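PDB 6J31: kcn28, which is of unknown function but has the GT-B fold, two halves each built on a parallel sheet, and binds a ligand in a pocket that both halves line. Local coordinates for residues V35-D40 with T48-E53; Q77-L82 with A155-R160; T130-E135 with S185-P190; E294-F299 with S314-V319; V300-M305 with A321-D326. All coordinates share one frame; numbering follows the deposited sequence.

Contact 1 (V35-D40 with T48-E53); sequences VTYAND and TETGAE
The Y37 ring meets the 48-53 segment at its rim: the methyl CG2 of T50 lies near the ring plane, 4.4 Å from CD2. M9, S11, L18 and V47 also touch this side chain. With chi1 at -166°, CG of Y37 stands opposite the backbone N, which swings the ring off the strand, its CD2 edge toward T50 CG2, while its CB touches A52 CB at 3.9 Å. The A52 methyl also rests on V35, 3.8 Å from CG1 and 3.4 Å from the carbonyl O of V35. On the other face of the sheet T36 and E53 lie side by side and point the same way, CG2 of T36 being 3.8 Å from CB of E53. Two backbone bonds fix this register as a parallel bridge: E53 N gives to V35 O (2.8 Å, nearly straight at 175°) and Y37 N gives to E53 O (2.6 Å, 165°). E53 therefore pairs with the residues before and after T36. The hydroxyl of T36 is bonded to H6 NE2 and Y96 OH, and the carboxylate of E53 has a long, weak ion pair with R34. G51, whose phi is positive, turns the chain out of helix 44-49 and into the bridge. This is the closing corner of the beta-alpha-beta unit 34-39, 44-49, 53-56, with strand 6-10 pairing along the far edge of strand 34-39 and helix 22-30, through I25, covering V35, T50 and A52.

Contact 2 (Q77-L82 with A155-R160); sequences QMDVFL and AAHYRR
Helices 77-82 and 155-160 run almost parallel, their short axes 15° apart with a closest approach of 10.5 Å, and the backbones come nearest where the CA atoms of D79 and H157 are 6.7 Å apart. Across that point the ND1 hydrogen of H157 goes to OD1 of D79, with ND1 and OD1 3.0 Å apart. The acceptor lies in the imidazole plane, whereas the donor stands 36° above the carboxylate plane. This His-carboxylate bond joins the long helix 74-96, which also carries F81 of the ligand pocket, to helix 152-167. CB of M78 sits over one face of the ring, 3.8 Å from the centroid in a CH-pi contact, with SD over the face as well at 4.6 Å. H157 CD2 points at the centre of the Y158 ring, so Y158 meets the imidazole at its edge while M78 covers a face. R160 reaches back across L82, whose CD2 is 3.4 Å from NE over a face of the guanidinium. A bend at chi3 (76°) turns the end of R160 toward helix 77-82, where NH2 makes a weak hydrogen bond to D79 O and a long salt bridge to D79 OD1. The stronger partner of that NH2 is D83, one helical turn after D79.

Contact 3 (T130-E135 with S185-P190); sequences TWVMPE and SLVLVP
V187 holds CG1 opposite its backbone N (chi1 -170°) and CG2 beside that N, so that both methyls are presented to the 130-135 loop. V132 answers with CG1, placed beside its own N by a chi1 of -61°. The two valines meet obliquely: CG1 of V132 is 3.8 Å from CG2 of V187 and 4.0 Å from its CG1. The same CG1 of V187 also lies 3.6 Å from the carbonyl O of T130. Further along, CG1 of V189 rests on backbone, 3.7 Å from CA of T130 and 4.0 Å from N of W131. No hydrogen bond crosses between the segments, and the contact is one of methyl groups against methyls and main chain, burying 203 Å². The carbonyl of T130 is satisfied instead by the S128 hydroxyl. The side chains of T130 and W131 start away from the valines; T130 touches (2E,2'E)-3,3'-(1,2-phenylene)di(prop-2-enoic acid) (BG9), its OG1 bonds D326 OD2, and W131 NE1 bonds N330. The loop follows strand 124-128 over the end of its neighbour 185-187, with F205 of strand 205-207 touching V132 and V187, and M305 of helix 305-314, from the other half of the protein, packing on T130, W131 and V189.

Contact 4 (E294-F299 with S314-V319); sequences EQADVF and SGVPMV
F299 both gives and takes a backbone hydrogen bond across this pair of strands. Its N donates to P317 O at 2.9 Å with a bent N-H...O angle of 137°, although the donor approaches nearly along the C=O axis. Its O accepts from V319 N, also at 2.9 Å, with a straighter angle of 151°. Together they flank M318 and define a parallel bridge between F299 and M318. Each acceptor also takes a CA-H contact, P317 O from V298 CA and F299 O from M318 CA (3.1 Å). P317 has no N-H to offer; its ring carbon CG lies 3.2 Å from D297 O. D297 OD2 accepts from V230 N outside the contact, and the S314 hydroxyl has a weak bond to E310 O. The apolar part is centred on V316, whose CG1 lies opposite its backbone N (chi1 178°), which brings it onto F299 CB at 3.7 Å and A296 CB at 4.0 Å. F299 and M318 point the same way side by side, CD2 to CG 4.0 Å apart, and the sulfur makes an oblique Met-aromatic contact 5.4 Å from the ring centroid. G315 ends helix 305-314 with positive phi in a Schellman motif, which turns the chain back toward the sheet. The contact thereby closes the beta-alpha-beta unit 298-301, 305-314, 318-320. Strand 229-234 pairs with 298-301 on its far edge and R341 of strand 340-342 is backbone hydrogen-bonded to M318; helix 350-362 covers V298, P317 and V319, while helix 289-294 packs against F299 and S314.

Contact 5 (V300-M305 with A321-D326); sequences VTHGGM and APQAND
The glycine-rich turn that follows strand 298-301, with its His-Gly-Gly sequence, faces the loop after strand 318-320 in the C-terminal half of this GT-B fold; that loop also carries N325, which touches BG9. H302 is the main link to A321. Its ND1 gives a nearly straight bond to A321 O (3.1 Å, 168°), and the acceptor lies in the imidazole plane. Just before it, A321 N donates to T301 O at 3.0 Å, so A321 is gripped at both its N-H and its C=O. Q323 lies at the ring edge, NE2 3.2 Å from CE1 of H302 without a hydrogen bond, and the amide is turned 75° from the ring. P322 CA lies 3.2 Å from H302 O, a CA-H...O contact. T301 OG1 accepts from G303 N in an ST turn, and G303, at positive phi, lets the chain swing round to G304, the N-cap of helix 305-314. D326 has CG opposite its N (chi1 -161°), which takes the carboxylate toward M305 at that helix start; its OD2 also has T130 as a partner. A water completes the bridge, accepting from M305 N at 2.9 Å and donating to D326 OD2 at 3.0 Å.

Contacts 1, 2 and 3 belong to the N-terminal half and contacts 4 and 5 to the C-terminal half. Along the chain contact 1 closes first, the segments of contacts 2 and 3 alternate next, and those of contacts 4 and 5 alternate last. Contacts 1 and 3 reach the same parallel sheet, with centres about 23 Å apart; contact 2 joins helices, its centre about 24 Å from that of contact 3. Contacts 4 and 5 share strand 298-301 and touch. One place where the halves meet is between contacts 3 and 5, which touch, their centres about 17 Å apart. Pocket residues come from contacts 2, 3 and 5; contacts 1 and 4 hold none, and their centres are about 33 Å apart.

Contact 1 (V35-D40 with T48-E53)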
# COMPACT_ATOMS: atom_id res chain seq x y z
N VAL A 35 2.98 -23.33 0.09
CA VAL A 35 3.35 -21.93 -0.13
C VAL A 35 4.56 -21.61 0.73
O VAL A 35 4.54 -21.81 1.95
CB VAL A 35 2.19 -20.98 0.19
CG1 VAL A 35 2.57 -19.55 -0.15
CG2 VAL A 35 0.95 -21.40 -0.58
N THR A 36 5.63 -21.16 0.09
CA THR A 36 6.78 -20.62 0.80
C THR A 36 6.78 -19.11 0.62
O THR A 36 6.35 -18.59 -0.41
CB THR A 36 8.10 -21.21 0.29
OG1 THR A 36 8.24 -20.99 -1.12
CG2 THR A 36 8.15 -22.71 0.58
N TYR A 37 7.21 -18.40 1.66
CA TYR A 37 7.16 -16.94 1.69
C TYR A 37 8.54 -16.43 2.09
O TYR A 37 8.94 -16.57 3.25
CB TYR A 37 6.07 -16.46 2.65
CG TYR A 37 5.68 -15.00 2.52
CD1 TYR A 37 6.56 -14.06 1.98
CD2 TYR A 37 4.44 -14.56 2.94
CE1 TYR A 37 6.20 -12.73 1.86
CE2 TYR A 37 4.07 -13.24 2.83
CZ TYR A 37 4.95 -12.33 2.29
OH TYR A 37 4.58 -11.01 2.18
N ALA A 38 9.24 -15.82 1.14
CA ALA A 38 10.57 -15.27 1.38
C ALA A 38 10.44 -13.82 1.80
O ALA A 38 9.86 -13.00 1.07
CB ALA A 38 11.44 -15.40 0.13
N ASN A 39 10.98 -13.50 2.97
CA ASN A 39 10.97 -12.13 3.46
C ASN A 39 11.99 -12.00 4.58
O ASN A 39 12.51 -13.00 5.08
CB ASN A 39 9.57 -11.71 3.91
CG ASN A 39 9.31 -10.23 3.69
OD1 ASN A 39 10.23 -9.41 3.78
ND2 ASN A 39 8.07 -9.89 3.37
N ASP A 40 12.25 -10.76 4.97
CA ASP A 40 13.19 -10.49 6.05
C ASP A 40 12.63 -11.04 7.37
O ASP A 40 11.42 -11.00 7.60
CB ASP A 40 13.45 -8.99 6.17
CG ASP A 40 14.56 -8.65 7.15
OD1 ASP A 40 14.33 -8.75 8.37
OD2 ASP A 40 15.67 -8.28 6.70
N THR A 48 4.52 -15.87 9.15
CA THR A 48 4.10 -17.16 9.69
C THR A 48 2.61 -17.19 10.00
O THR A 48 1.99 -18.25 9.90
CB THR A 48 4.90 -17.52 10.95
OG1 THR A 48 4.74 -16.50 11.94
CG2 THR A 48 6.38 -17.70 10.63
N GLU A 49 2.02 -16.05 10.37
CA GLU A 49 0.60 -16.05 10.67
C GLU A 49 -0.22 -16.41 9.44
O GLU A 49 -1.31 -16.99 9.56
CB GLU A 49 0.19 -14.68 11.22
CG GLU A 49 -1.01 -14.73 12.17
CD GLU A 49 -2.34 -14.87 11.47
OE1 GLU A 49 -2.49 -14.33 10.35
OE2 GLU A 49 -3.23 -15.53 12.03
N THR A 50 0.30 -16.10 8.25
CA THR A 50 -0.35 -16.44 7.00
C THR A 50 -0.43 -17.96 6.78
O THR A 50 -1.25 -18.42 5.97
CB THR A 50 0.39 -15.74 5.85
OG1 THR A 50 -0.55 -15.22 4.90
CG2 THR A 50 1.32 -16.67 5.15
N GLY A 51 0.40 -18.74 7.46
CA GLY A 51 0.44 -20.17 7.25
C GLY A 51 1.46 -20.63 6.23
O GLY A 51 1.64 -21.84 6.05
N ALA A 52 2.12 -19.70 5.54
CA ALA A 52 3.12 -20.10 4.58
C ALA A 52 4.44 -20.39 5.29
O ALA A 52 4.68 -19.96 6.42
CB ALA A 52 3.32 -19.02 3.52
N GLU A 53 5.30 -21.10 4.59
CA GLU A 53 6.62 -21.46 5.09
C GLU A 53 7.54 -20.25 4.95
O GLU A 53 7.79 -19.79 3.83
CB GLU A 53 7.13 -22.66 4.29
CG GLU A 53 8.14 -23.56 4.96
CD GLU A 53 8.46 -24.76 4.07
OE1 GLU A 53 7.51 -25.39 3.54
OE2 GLU A 53 9.66 -25.06 3.89

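Contact 2 (Q77-L82 with A155-R160)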
# COMPACT_ATOMS: atom_id res chain seq x y z
N GLN A 77 18.44 7.07 -2.37
CA GLN A 77 17.34 6.15 -2.15
C GLN A 77 17.28 5.09 -3.25
O GLN A 77 17.00 3.91 -2.97
CB GLN A 77 16.02 6.94 -2.04
CG GLN A 77 15.25 7.18 -3.33
CD GLN A 77 13.78 6.86 -3.21
OE1 GLN A 77 13.18 7.12 -2.16
NE2 GLN A 77 13.18 6.33 -4.28
N MET A 78 17.56 5.47 -4.50
CA MET A 78 17.64 4.49 -5.57
C MET A 78 18.81 3.53 -5.36
O MET A 78 18.72 2.35 -5.73
CB MET A 78 17.76 5.18 -6.93
CG MET A 78 16.59 6.08 -7.25
SD MET A 78 16.75 6.81 -8.88
CE MET A 78 17.28 8.45 -8.43
N ASP A 79 19.92 4.03 -4.82
CA ASP A 79 21.07 3.16 -4.57
C ASP A 79 20.76 2.14 -3.49
O ASP A 79 21.25 1.00 -3.54
CB ASP A 79 22.29 4.00 -4.22
CG ASP A 79 22.90 4.68 -5.43
OD1 ASP A 79 22.77 4.12 -6.54
OD2 ASP A 79 23.51 5.76 -5.28
N VAL A 80 19.97 2.52 -2.48
CA VAL A 80 19.58 1.57 -1.45
C VAL A 80 18.73 0.45 -2.05
O VAL A 80 18.92 -0.73 -1.72
CB VAL A 80 18.84 2.30 -0.31
CG1 VAL A 80 18.09 1.31 0.57
CG2 VAL A 80 19.82 3.11 0.51
N PHE A 81 17.80 0.80 -2.93
CA PHE A 81 16.97 -0.22 -3.57
C PHE A 81 17.81 -1.14 -4.44
O PHE A 81 17.63 -2.37 -4.41
CB PHE A 81 15.87 0.45 -4.40
CG PHE A 81 14.71 0.92 -3.58
CD1 PHE A 81 13.95 0.02 -2.84
CD2 PHE A 81 14.37 2.26 -3.53
CE1 PHE A 81 12.88 0.45 -2.08
CE2 PHE A 81 13.31 2.70 -2.76
CZ PHE A 81 12.56 1.79 -2.04
N LEU A 82 18.75 -0.59 -5.21
CA LEU A 82 19.62 -1.42 -6.03
C LEU A 82 20.49 -2.32 -5.16
O LEU A 82 20.76 -3.47 -5.52
CB LEU A 82 20.47 -0.54 -6.95
CG LEU A 82 21.33 -1.26 -8.00
CD1 LEU A 82 20.50 -2.21 -8.84
CD2 LEU A 82 22.01 -0.24 -8.89
N ALA A 155 23.88 8.79 -13.44
CA ALA A 155 24.42 8.00 -14.54
C ALA A 155 25.17 6.78 -14.02
O ALA A 155 25.14 5.71 -14.64
CB ALA A 155 25.33 8.85 -15.42
N ALA A 156 25.88 6.92 -12.90
CA ALA A 156 26.55 5.77 -12.29
C ALA A 156 25.53 4.75 -11.81
O ALA A 156 25.75 3.54 -11.93
CB ALA A 156 27.45 6.22 -11.14
N HIS A 157 24.41 5.22 -11.25
CA HIS A 157 23.39 4.31 -10.75
C HIS A 157 22.80 3.46 -11.87
O HIS A 157 22.70 2.24 -11.75
CB HIS A 157 22.29 5.11 -10.04
CG HIS A 157 21.03 4.33 -9.83
ND1 HIS A 157 20.80 3.58 -8.70
CD2 HIS A 157 19.94 4.18 -10.61
CE1 HIS A 157 19.62 3.00 -8.79
NE2 HIS A 157 19.07 3.35 -9.94
N TYR A 158 22.39 4.10 -12.96
CA TYR A 158 21.79 3.36 -14.07
C TYR A 158 22.78 2.41 -14.72
O TYR A 158 22.39 1.37 -15.26
CB TYR A 158 21.20 4.33 -15.09
CG TYR A 158 19.87 4.89 -14.66
CD1 TYR A 158 18.70 4.15 -14.80
CD2 TYR A 158 19.78 6.15 -14.08
CE1 TYR A 158 17.49 4.65 -14.40
CE2 TYR A 158 18.56 6.66 -13.67
CZ TYR A 158 17.42 5.91 -13.83
OH TYR A 158 16.20 6.40 -13.44
N ARG A 159 24.07 2.76 -14.70
CA ARG A 159 25.08 1.83 -15.22
C ARG A 159 25.20 0.60 -14.33
O ARG A 159 25.34 -0.52 -14.83
CB ARG A 159 26.42 2.55 -15.35
CG ARG A 159 26.52 3.40 -16.59
CD ARG A 159 27.86 4.09 -16.65
NE ARG A 159 28.02 4.81 -17.90
CZ ARG A 159 28.34 4.23 -19.05
NH1 ARG A 159 28.54 2.92 -19.10
NH2 ARG A 159 28.45 4.95 -20.16
N ARG A 160 25.17 0.79 -13.01
CA ARG A 160 25.25 -0.35 -12.10
C ARG A 160 24.02 -1.23 -12.24
O ARG A 160 24.11 -2.46 -12.17
CB ARG A 160 25.41 0.13 -10.66
CG ARG A 160 25.65 -0.97 -9.66
CD ARG A 160 26.17 -0.41 -8.35
NE ARG A 160 25.11 0.23 -7.56
CZ ARG A 160 24.68 -0.21 -6.39
NH1 ARG A 160 25.19 -1.33 -5.88
NH2 ARG A 160 23.72 0.44 -5.74

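Contact 3 (T130-E135 with S185-P190)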
# COMPACT_ATOMS: atom_id res chain seq x y z
N THR A 130 -0.33 -1.21 -4.70
CA THR A 130 -0.93 0.07 -5.04
C THR A 130 -1.03 0.14 -6.56
O THR A 130 -0.75 -0.83 -7.27
CB THR A 130 -0.12 1.24 -4.44
OG1 THR A 130 -0.85 2.46 -4.62
CG2 THR A 130 1.23 1.36 -5.12
N TRP A 131 -1.44 1.30 -7.07
CA TRP A 131 -1.63 1.42 -8.51
C TRP A 131 -0.30 1.31 -9.25
O TRP A 131 0.77 1.58 -8.70
CB TRP A 131 -2.32 2.74 -8.86
CG TRP A 131 -1.79 3.98 -8.18
CD1 TRP A 131 -2.25 4.54 -7.02
CD2 TRP A 131 -0.74 4.84 -8.65
NE1 TRP A 131 -1.54 5.68 -6.73
CE2 TRP A 131 -0.61 5.89 -7.71
CE3 TRP A 131 0.11 4.83 -9.76
CZ2 TRP A 131 0.33 6.91 -7.85
CZ3 TRP A 131 1.05 5.84 -9.90
CH2 TRP A 131 1.15 6.87 -8.95
N VAL A 132 -0.37 0.87 -10.50
CA VAL A 132 0.80 0.63 -11.31
C VAL A 132 1.02 1.82 -12.24
O VAL A 132 0.17 2.69 -12.39
CB VAL A 132 0.68 -0.69 -12.11
CG1 VAL A 132 0.53 -1.87 -11.16
CG2 VAL A 132 -0.49 -0.61 -13.08
N MET A 133 2.19 1.85 -12.87
CA MET A 133 2.55 2.93 -13.79
C MET A 133 2.48 2.40 -15.21
O MET A 133 3.40 1.68 -15.64
CB MET A 133 3.95 3.47 -13.49
CG MET A 133 4.89 2.42 -12.94
SD MET A 133 5.46 2.88 -11.30
CE MET A 133 4.81 4.53 -11.23
N PRO A 134 1.44 2.71 -15.97
CA PRO A 134 1.34 2.14 -17.32
C PRO A 134 2.41 2.70 -18.24
O PRO A 134 3.04 3.73 -17.97
CB PRO A 134 -0.06 2.57 -17.78
CG PRO A 134 -0.35 3.81 -16.99
CD PRO A 134 0.32 3.61 -15.66
N GLU A 135 2.60 2.00 -19.35
CA GLU A 135 3.59 2.38 -20.36
C GLU A 135 3.13 3.63 -21.10
O GLU A 135 3.12 3.67 -22.33
CB GLU A 135 3.83 1.23 -21.33
CG GLU A 135 3.41 -0.14 -20.82
CD GLU A 135 1.92 -0.40 -21.00
OE1 GLU A 135 1.25 0.45 -21.62
OE2 GLU A 135 1.43 -1.44 -20.52
N SER A 185 0.54 -9.38 -13.66
CA SER A 185 0.46 -8.59 -12.44
C SER A 185 -0.95 -8.62 -11.88
O SER A 185 -1.92 -8.46 -12.62
CB SER A 185 0.90 -7.15 -12.70
OG SER A 185 0.69 -6.36 -11.54
N LEU A 186 -1.04 -8.83 -10.57
CA LEU A 186 -2.28 -8.70 -9.84
C LEU A 186 -2.21 -7.37 -9.10
O LEU A 186 -1.39 -7.21 -8.18
CB LEU A 186 -2.49 -9.86 -8.87
CG LEU A 186 -2.62 -11.25 -9.50
CD1 LEU A 186 -2.80 -12.30 -8.42
CD2 LEU A 186 -3.76 -11.29 -10.49
N VAL A 187 -3.02 -6.41 -9.53
CA VAL A 187 -3.02 -5.07 -8.94
C VAL A 187 -4.09 -5.06 -7.86
O VAL A 187 -5.29 -5.15 -8.16
CB VAL A 187 -3.27 -3.99 -10.00
CG1 VAL A 187 -3.02 -2.61 -9.42
CG2 VAL A 187 -2.39 -4.23 -11.22
N LEU A 188 -3.68 -4.93 -6.61
CA LEU A 188 -4.58 -5.09 -5.48
C LEU A 188 -5.34 -3.81 -5.16
O LEU A 188 -5.51 -3.45 -3.99
CB LEU A 188 -3.77 -5.56 -4.28
CG LEU A 188 -3.21 -6.99 -4.39
CD1 LEU A 188 -2.86 -7.58 -3.03
CD2 LEU A 188 -4.16 -7.89 -5.17
N VAL A 189 -5.77 -3.08 -6.19
CA VAL A 189 -6.61 -1.90 -6.03
C VAL A 189 -7.73 -1.97 -7.05
O VAL A 189 -7.61 -2.66 -8.08
CB VAL A 189 -5.80 -0.59 -6.19
CG1 VAL A 189 -4.54 -0.59 -5.34
CG2 VAL A 189 -5.43 -0.37 -7.65
N PRO A 190 -8.86 -1.32 -6.78
CA PRO A 190 -9.91 -1.23 -7.80
C PRO A 190 -9.49 -0.31 -8.93
O PRO A 190 -8.62 0.55 -8.76
CB PRO A 190 -11.11 -0.66 -7.04
CG PRO A 190 -10.51 0.06 -5.88
CD PRO A 190 -9.27 -0.70 -5.51

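Contact 4 (E294-F299 with S314-V319)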
# COMPACT_ATOMS: atom_id res chain seq x y z
N GLU A 294 -15.75 1.75 11.68
CA GLU A 294 -17.10 1.21 11.73
C GLU A 294 -18.09 2.21 12.31
O GLU A 294 -19.27 2.20 11.95
CB GLU A 294 -17.11 -0.08 12.56
CG GLU A 294 -17.68 -1.29 11.85
CD GLU A 294 -17.74 -2.51 12.75
OE1 GLU A 294 -16.69 -3.14 12.97
OE2 GLU A 294 -18.85 -2.85 13.23
N GLN A 295 -17.62 3.09 13.20
CA GLN A 295 -18.47 4.07 13.86
C GLN A 295 -18.12 5.49 13.43
O GLN A 295 -18.65 6.45 14.01
CB GLN A 295 -18.35 3.95 15.38
CG GLN A 295 -18.40 2.52 15.91
CD GLN A 295 -19.79 1.93 15.94
OE1 GLN A 295 -20.77 2.64 16.22
NE2 GLN A 295 -19.90 0.64 15.68
N ALA A 296 -17.23 5.65 12.46
CA ALA A 296 -16.73 6.96 12.07
C ALA A 296 -17.65 7.65 11.07
O ALA A 296 -18.29 7.02 10.22
CB ALA A 296 -15.32 6.85 11.49
N ASP A 297 -17.71 8.98 11.17
CA ASP A 297 -18.40 9.81 10.20
C ASP A 297 -17.45 10.53 9.25
O ASP A 297 -17.89 10.97 8.18
CB ASP A 297 -19.29 10.83 10.92
CG ASP A 297 -20.38 10.18 11.76
OD1 ASP A 297 -21.38 9.71 11.18
OD2 ASP A 297 -20.23 10.11 13.00
N VAL A 298 -16.18 10.66 9.62
CA VAL A 298 -15.16 11.21 8.73
C VAL A 298 -13.82 10.62 9.14
O VAL A 298 -13.63 10.20 10.29
CB VAL A 298 -15.12 12.76 8.76
CG1 VAL A 298 -14.48 13.26 10.03
CG2 VAL A 298 -14.37 13.30 7.55
N PHE A 299 -12.90 10.55 8.18
CA PHE A 299 -11.60 9.92 8.37
C PHE A 299 -10.54 10.83 7.78
O PHE A 299 -10.58 11.15 6.59
CB PHE A 299 -11.58 8.54 7.70
CG PHE A 299 -10.28 7.80 7.80
CD1 PHE A 299 -9.39 8.04 8.83
CD2 PHE A 299 -9.94 6.85 6.84
CE1 PHE A 299 -8.20 7.34 8.91
CE2 PHE A 299 -8.75 6.16 6.92
CZ PHE A 299 -7.87 6.40 7.95
N SER A 314 -15.39 0.92 4.70
CA SER A 314 -16.26 1.33 5.79
C SER A 314 -17.27 2.40 5.39
O SER A 314 -18.10 2.78 6.21
CB SER A 314 -15.41 1.84 6.96
OG SER A 314 -14.59 0.81 7.47
N GLY A 315 -17.21 2.89 4.16
CA GLY A 315 -18.11 3.94 3.72
C GLY A 315 -17.97 5.22 4.53
O GLY A 315 -18.97 5.80 4.94
N VAL A 316 -16.74 5.65 4.76
CA VAL A 316 -16.43 6.82 5.57
C VAL A 316 -15.78 7.86 4.67
O VAL A 316 -14.75 7.58 4.05
CB VAL A 316 -15.51 6.47 6.75
CG1 VAL A 316 -15.16 7.71 7.55
CG2 VAL A 316 -16.16 5.41 7.63
N PRO A 317 -16.33 9.07 4.56
CA PRO A 317 -15.68 10.11 3.75
C PRO A 317 -14.35 10.52 4.36
O PRO A 317 -14.12 10.39 5.57
CB PRO A 317 -16.69 11.26 3.77
CG PRO A 317 -17.48 11.05 4.99
CD PRO A 317 -17.56 9.56 5.21
N MET A 318 -13.46 11.02 3.51
CA MET A 318 -12.08 11.23 3.91
C MET A 318 -11.62 12.66 3.64
O MET A 318 -11.97 13.26 2.63
CB MET A 318 -11.15 10.24 3.19
CG MET A 318 -11.36 8.80 3.66
SD MET A 318 -10.52 7.54 2.68
CE MET A 318 -11.74 7.25 1.40
N VAL A 319 -10.84 13.19 4.58
CA VAL A 319 -10.05 14.39 4.37
C VAL A 319 -8.61 13.94 4.19
O VAL A 319 -8.02 13.32 5.08
CB VAL A 319 -10.18 15.37 5.55
CG1 VAL A 319 -9.24 16.55 5.37
CG2 VAL A 319 -11.62 15.85 5.69

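Contact 5 (V300-M305 with A321-D326)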
# COMPACT_ATOMS: atom_id res chain seq x y z
N VAL A 300 -9.60 11.28 8.61
CA VAL A 300 -8.50 12.14 8.16
C VAL A 300 -7.24 11.29 8.07
O VAL A 300 -6.77 10.76 9.08
CB VAL A 300 -8.29 13.33 9.10
CG1 VAL A 300 -7.24 14.26 8.53
CG2 VAL A 300 -9.60 14.07 9.34
N THR A 301 -6.69 11.17 6.86
CA THR A 301 -5.56 10.29 6.59
C THR A 301 -4.59 10.98 5.65
O THR A 301 -4.92 12.00 5.02
CB THR A 301 -6.03 8.95 5.97
OG1 THR A 301 -4.89 8.17 5.59
CG2 THR A 301 -6.90 9.21 4.75
N HIS A 302 -3.37 10.44 5.56
CA HIS A 302 -2.41 10.94 4.58
C HIS A 302 -2.82 10.63 3.15
O HIS A 302 -2.36 11.30 2.22
CB HIS A 302 -1.01 10.34 4.79
CG HIS A 302 -0.15 11.09 5.77
ND1 HIS A 302 -0.00 12.46 5.73
CD2 HIS A 302 0.65 10.65 6.76
CE1 HIS A 302 0.82 12.84 6.69
NE2 HIS A 302 1.23 11.76 7.33
N GLY A 303 -3.68 9.64 2.93
CA GLY A 303 -3.98 9.18 1.59
C GLY A 303 -3.18 7.99 1.11
O GLY A 303 -3.11 7.77 -0.10
N GLY A 304 -2.57 7.23 2.01
CA GLY A 304 -1.98 5.97 1.61
C GLY A 304 -3.05 5.00 1.14
O GLY A 304 -4.22 5.09 1.52
N MET A 305 -2.63 4.07 0.28
CA MET A 305 -3.59 3.15 -0.34
C MET A 305 -4.30 2.30 0.70
O MET A 305 -5.48 1.95 0.53
CB MET A 305 -2.88 2.27 -1.37
CG MET A 305 -3.81 1.44 -2.23
SD MET A 305 -5.07 2.39 -3.10
CE MET A 305 -4.10 3.19 -4.38
N ALA A 321 -4.54 14.38 3.26
CA ALA A 321 -3.39 15.28 3.37
C ALA A 321 -2.19 14.58 2.76
O ALA A 321 -1.34 14.03 3.48
CB ALA A 321 -3.12 15.67 4.82
N PRO A 322 -2.07 14.59 1.43
CA PRO A 322 -1.01 13.82 0.78
C PRO A 322 0.37 14.39 1.07
O PRO A 322 0.56 15.60 1.21
CB PRO A 322 -1.35 13.94 -0.71
CG PRO A 322 -2.07 15.25 -0.80
CD PRO A 322 -2.89 15.34 0.46
N GLN A 323 1.35 13.49 1.17
CA GLN A 323 2.73 13.89 1.42
C GLN A 323 3.70 13.02 0.62
O GLN A 323 4.41 13.52 -0.25
CB GLN A 323 3.05 13.81 2.92
CG GLN A 323 2.04 14.52 3.81
CD GLN A 323 2.66 15.26 4.97
OE1 GLN A 323 3.89 15.35 5.08
NE2 GLN A 323 1.82 15.80 5.85
N ALA A 324 3.72 11.72 0.90
CA ALA A 324 4.70 10.83 0.29
C ALA A 324 4.37 10.61 -1.19
O ALA A 324 3.36 11.09 -1.71
CB ALA A 324 4.75 9.50 1.04
N ASN A 325 5.25 9.87 -1.87
CA ASN A 325 5.21 9.76 -3.33
C ASN A 325 3.86 9.22 -3.81
O ASN A 325 3.30 9.71 -4.80
CB ASN A 325 6.38 8.90 -3.82
CG ASN A 325 6.56 7.64 -2.98
OD1 ASN A 325 5.62 7.15 -2.35
ND2 ASN A 325 7.77 7.08 -2.99
N ASP A 326 3.33 8.19 -3.14
CA ASP A 326 2.08 7.55 -3.58
C ASP A 326 0.87 8.45 -3.40
O ASP A 326 -0.08 8.40 -4.20
CB ASP A 326 1.88 6.25 -2.80
CG ASP A 326 0.91 5.31 -3.48
OD1 ASP A 326 0.72 5.46 -4.70
OD2 ASP A 326 0.33 4.45 -2.79
O HOH W 1 0.06 2.95 -0.18